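Long-range contact in hypothetical protein Rv0793 (PDB 1Y0H), which forms a homodimer and is a putative monooxygenase that might take part in antibiotic biosynthesis or scavenge reactive oxygen species to help evade host defences: residues V8-L22 against V81-L94. Numbering follows the deposited sequence.
Sequences VIARFMPRPDARSAL and VGELLTRPVAVTVL
Val89 lays CG1 over one face of the Phe12 ring, 3.9 Å from the ring centroid in a CH-pi contact, while its CG2 reaches CE2 nearer the rim. With CG1 anti to the backbone N (chi1 -176°), this short branched residue can set both methyls against the ring; Val81 CG2 meets the ring's edge. Leu22 adds CD1 against Val81 and CD2 across Leu85 CD2, tying helix 19-35 to the same apolar cluster. Leu84 sets CD1 3.8 Å from Leu22 CA and CD2 near Ala18 CB and Ala21 CB, small alanines that let a leucine lie close to the helix. In this ferredoxin-like fold, strands 6-12 and 90-96 are antiparallel neighbours, hydrogen-bonded at the pairs Ile9-Thr92 and Arg11-Ala90. Ile9 CD1 meets Leu94 CD1 at 3.6 Å; Ile9 also packs on Ile9 of the second subunit, an apolar contact suited to a dimer interface. Beyond Arg11 the ladder breaks, and a single bridge, Pro14 with Leu85, resumes two residues out of step. Met13 O takes both Thr86 N, at 2.9 Å and nearly straight, and Thr86 OG1, tilted from the carbonyl plane. Flexible, unbranched Met13 rests CE over the centre of the Arg87 guanidinium. Arg15 sends NH1 to Glu83 O, while a side-on salt bridge, NE to Asp17 OD1 and NH2 to Asp17 OD2, holds the guanidinium.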
# COMPACT_ATOMS: atom_id res chain seq x y z
N VAL A 8 -0.21 6.73 -2.05
CA VAL A 8 -1.22 6.85 -1.01
C VAL A 8 -1.81 5.47 -0.79
O VAL A 8 -2.06 4.73 -1.76
CB VAL A 8 -2.38 7.81 -1.43
CG1 VAL A 8 -3.42 7.94 -0.32
CG2 VAL A 8 -1.84 9.17 -1.82
N ILE A 9 -1.98 5.10 0.47
CA ILE A 9 -2.78 3.93 0.82
C ILE A 9 -4.04 4.46 1.47
O ILE A 9 -3.97 5.27 2.39
CB ILE A 9 -2.05 3.00 1.81
CG1 ILE A 9 -0.79 2.43 1.18
CG2 ILE A 9 -2.98 1.83 2.27
CD1 ILE A 9 0.15 1.73 2.20
N ALA A 10 -5.19 4.00 0.99
CA ALA A 10 -6.47 4.37 1.60
C ALA A 10 -7.18 3.08 1.95
O ALA A 10 -7.41 2.23 1.08
CB ALA A 10 -7.30 5.20 0.65
N ARG A 11 -7.55 2.96 3.22
CA ARG A 11 -8.23 1.76 3.74
C ARG A 11 -9.66 2.09 4.12
O ARG A 11 -9.90 3.08 4.83
CB ARG A 11 -7.48 1.19 4.95
CG ARG A 11 -5.99 1.06 4.72
CD ARG A 11 -5.30 0.28 5.83
NE ARG A 11 -4.94 -1.05 5.34
CZ ARG A 11 -3.70 -1.51 5.23
NH1 ARG A 11 -3.51 -2.72 4.73
NH2 ARG A 11 -2.64 -0.79 5.61
N PHE A 12 -10.59 1.25 3.66
CA PHE A 12 -12.03 1.47 3.87
C PHE A 12 -12.62 0.29 4.60
O PHE A 12 -12.42 -0.85 4.19
CB PHE A 12 -12.77 1.63 2.54
CG PHE A 12 -12.19 2.67 1.63
CD1 PHE A 12 -11.08 2.38 0.83
CD2 PHE A 12 -12.76 3.94 1.57
CE1 PHE A 12 -10.53 3.36 -0.00
CE2 PHE A 12 -12.23 4.91 0.72
CZ PHE A 12 -11.12 4.63 -0.05
N MET A 13 -13.37 0.58 5.66
CA MET A 13 -13.99 -0.48 6.44
C MET A 13 -15.52 -0.32 6.37
O MET A 13 -16.14 0.32 7.22
CB MET A 13 -13.45 -0.48 7.88
CG MET A 13 -11.97 -0.84 8.01
SD MET A 13 -10.83 0.50 7.48
CE MET A 13 -9.27 -0.03 8.21
N PRO A 14 -16.14 -0.89 5.32
CA PRO A 14 -17.58 -0.70 5.15
C PRO A 14 -18.39 -1.43 6.19
O PRO A 14 -17.95 -2.45 6.73
CB PRO A 14 -17.86 -1.32 3.77
CG PRO A 14 -16.79 -2.31 3.57
CD PRO A 14 -15.56 -1.71 4.23
N ARG A 15 -19.58 -0.92 6.47
CA ARG A 15 -20.58 -1.73 7.13
C ARG A 15 -20.89 -2.88 6.19
O ARG A 15 -20.87 -2.70 4.97
CB ARG A 15 -21.85 -0.94 7.40
CG ARG A 15 -21.69 0.28 8.28
CD ARG A 15 -23.07 0.73 8.77
NE ARG A 15 -24.04 0.72 7.68
CZ ARG A 15 -24.26 1.74 6.86
NH1 ARG A 15 -23.59 2.87 7.02
NH2 ARG A 15 -25.14 1.63 5.87
N PRO A 16 -21.20 -4.07 6.75
CA PRO A 16 -21.54 -5.21 5.90
C PRO A 16 -22.62 -4.88 4.87
O PRO A 16 -22.47 -5.25 3.69
CB PRO A 16 -22.03 -6.27 6.91
CG PRO A 16 -21.24 -5.94 8.16
CD PRO A 16 -21.19 -4.42 8.18
N ASP A 17 -23.66 -4.17 5.28
CA ASP A 17 -24.77 -3.85 4.37
C ASP A 17 -24.36 -2.85 3.29
O ASP A 17 -25.05 -2.72 2.28
CB ASP A 17 -25.99 -3.32 5.12
CG ASP A 17 -25.78 -1.93 5.70
OD1 ASP A 17 -25.13 -1.82 6.77
OD2 ASP A 17 -26.28 -0.95 5.10
N ALA A 18 -23.25 -2.16 3.51
CA ALA A 18 -22.82 -1.10 2.60
C ALA A 18 -21.69 -1.54 1.67
O ALA A 18 -21.21 -0.73 0.89
CB ALA A 18 -22.37 0.12 3.40
N ARG A 19 -21.26 -2.79 1.78
CA ARG A 19 -20.06 -3.21 1.04
C ARG A 19 -20.21 -3.07 -0.48
O ARG A 19 -19.32 -2.50 -1.13
CB ARG A 19 -19.67 -4.64 1.40
CG ARG A 19 -18.25 -4.96 1.00
CD ARG A 19 -18.04 -6.45 1.13
NE ARG A 19 -16.74 -6.88 0.61
CZ ARG A 19 -15.63 -6.86 1.33
NH1 ARG A 19 -15.65 -6.42 2.58
NH2 ARG A 19 -14.48 -7.28 0.79
N SER A 20 -21.31 -3.57 -1.05
CA SER A 20 -21.52 -3.42 -2.50
C SER A 20 -21.63 -1.95 -2.92
O SER A 20 -21.13 -1.57 -3.97
CB SER A 20 -22.73 -4.23 -2.99
OG SER A 20 -23.92 -3.78 -2.41
N ALA A 21 -22.24 -1.12 -2.07
CA ALA A 21 -22.31 0.31 -2.34
C ALA A 21 -20.92 0.96 -2.34
O ALA A 21 -20.61 1.81 -3.21
CB ALA A 21 -23.27 1.00 -1.34
N LEU A 22 -20.08 0.57 -1.40
CA LEU A 22 -18.73 1.11 -1.34
C LEU A 22 -17.95 0.69 -2.57
O LEU A 22 -17.27 1.50 -3.19
CB LEU A 22 -18.00 0.65 -0.08
CG LEU A 22 -16.54 1.12 0.02
CD1 LEU A 22 -16.39 2.63 0.09
CD2 LEU A 22 -15.93 0.42 1.21
N VAL A 81 -18.59 8.92 0.85
CA VAL A 81 -17.92 7.72 1.35
C VAL A 81 -18.16 7.43 2.84
O VAL A 81 -18.41 6.26 3.21
CB VAL A 81 -16.41 7.70 1.00
CG1 VAL A 81 -15.67 8.86 1.66
CG2 VAL A 81 -15.80 6.35 1.37
N GLY A 82 -18.09 8.46 3.67
CA GLY A 82 -18.13 8.27 5.12
C GLY A 82 -19.36 7.56 5.63
O GLY A 82 -19.30 6.80 6.61
N GLU A 83 -20.46 7.82 4.95
CA GLU A 83 -21.78 7.31 5.30
C GLU A 83 -21.91 5.80 5.09
O GLU A 83 -22.89 5.20 5.53
CB GLU A 83 -22.83 8.06 4.47
CG GLU A 83 -22.97 9.57 4.82
CD GLU A 83 -21.76 10.47 4.48
OE1 GLU A 83 -20.90 10.11 3.65
OE2 GLU A 83 -21.68 11.58 5.07
N LEU A 84 -20.92 5.20 4.43
CA LEU A 84 -20.93 3.75 4.15
C LEU A 84 -20.04 2.96 5.12
O LEU A 84 -20.03 1.73 5.08
CB LEU A 84 -20.45 3.49 2.71
CG LEU A 84 -21.24 4.23 1.62
CD1 LEU A 84 -20.64 3.95 0.27
CD2 LEU A 84 -22.68 3.74 1.65
N LEU A 85 -19.30 3.67 5.97
CA LEU A 85 -18.20 3.05 6.72
C LEU A 85 -18.45 2.98 8.21
O LEU A 85 -19.28 3.71 8.75
CB LEU A 85 -16.91 3.82 6.46
CG LEU A 85 -16.58 4.14 5.00
CD1 LEU A 85 -15.38 5.06 4.91
CD2 LEU A 85 -16.36 2.86 4.18
N THR A 86 -17.73 2.08 8.86
CA THR A 86 -17.78 1.93 10.31
C THR A 86 -16.86 2.93 10.99
O THR A 86 -16.92 3.11 12.21
CB THR A 86 -17.33 0.54 10.78
OG1 THR A 86 -15.98 0.30 10.33
CG2 THR A 86 -18.26 -0.54 10.26
N ARG A 87 -15.99 3.55 10.20
CA ARG A 87 -15.00 4.50 10.71
C ARG A 87 -14.50 5.28 9.50
O ARG A 87 -14.65 4.81 8.37
CB ARG A 87 -13.85 3.74 11.37
CG ARG A 87 -13.28 2.66 10.46
CD ARG A 87 -12.29 1.78 11.15
NE ARG A 87 -10.99 2.41 11.19
CZ ARG A 87 -9.93 1.91 11.81
NH1 ARG A 87 -10.01 0.74 12.45
NH2 ARG A 87 -8.78 2.58 11.78
N PRO A 88 -13.90 6.46 9.72
CA PRO A 88 -13.42 7.22 8.56
C PRO A 88 -12.36 6.46 7.76
O PRO A 88 -11.67 5.58 8.29
CB PRO A 88 -12.76 8.46 9.19
CG PRO A 88 -12.53 8.10 10.64
CD PRO A 88 -13.62 7.13 11.00
N VAL A 89 -12.23 6.84 6.49
CA VAL A 89 -11.18 6.28 5.62
C VAL A 89 -9.84 6.52 6.29
O VAL A 89 -9.57 7.61 6.80
CB VAL A 89 -11.17 6.92 4.20
CG1 VAL A 89 -10.14 6.25 3.29
CG2 VAL A 89 -12.55 6.83 3.55
N ALA A 90 -9.01 5.48 6.31
CA ALA A 90 -7.68 5.56 6.87
C ALA A 90 -6.70 5.80 5.73
O ALA A 90 -6.48 4.92 4.90
CB ALA A 90 -7.34 4.30 7.63
N VAL A 91 -6.13 7.00 5.70
CA VAL A 91 -5.31 7.45 4.57
C VAL A 91 -3.89 7.70 5.01
O VAL A 91 -3.65 8.44 5.97
CB VAL A 91 -5.88 8.75 3.93
CG1 VAL A 91 -4.95 9.29 2.85
CG2 VAL A 91 -7.27 8.51 3.36
N THR A 92 -2.94 7.08 4.31
CA THR A 92 -1.53 7.34 4.54
C THR A 92 -0.86 7.82 3.28
O THR A 92 -0.93 7.17 2.24
CB THR A 92 -0.82 6.07 5.06
OG1 THR A 92 -1.50 5.60 6.22
CG2 THR A 92 0.64 6.37 5.41
N VAL A 93 -0.20 8.98 3.38
CA VAL A 93 0.59 9.46 2.25
C VAL A 93 2.02 8.97 2.41
O VAL A 93 2.57 9.03 3.52
CB VAL A 93 0.51 11.00 2.12
CG1 VAL A 93 1.44 11.52 1.01
CG2 VAL A 93 -0.94 11.43 1.88
N LEU A 94 2.60 8.49 1.32
CA LEU A 94 3.89 7.81 1.34
C LEU A 94 4.93 8.46 0.42
O LEU A 94 4.62 8.83 -0.71
CB LEU A 94 3.73 6.34 0.94
CG LEU A 94 2.76 5.47 1.75
CD1 LEU A 94 2.56 4.15 1.02
CD2 LEU A 94 3.29 5.24 3.15
O HOH W 1 -12.94 3.14 6.76
O HOH W 2 -21.99 3.99 9.13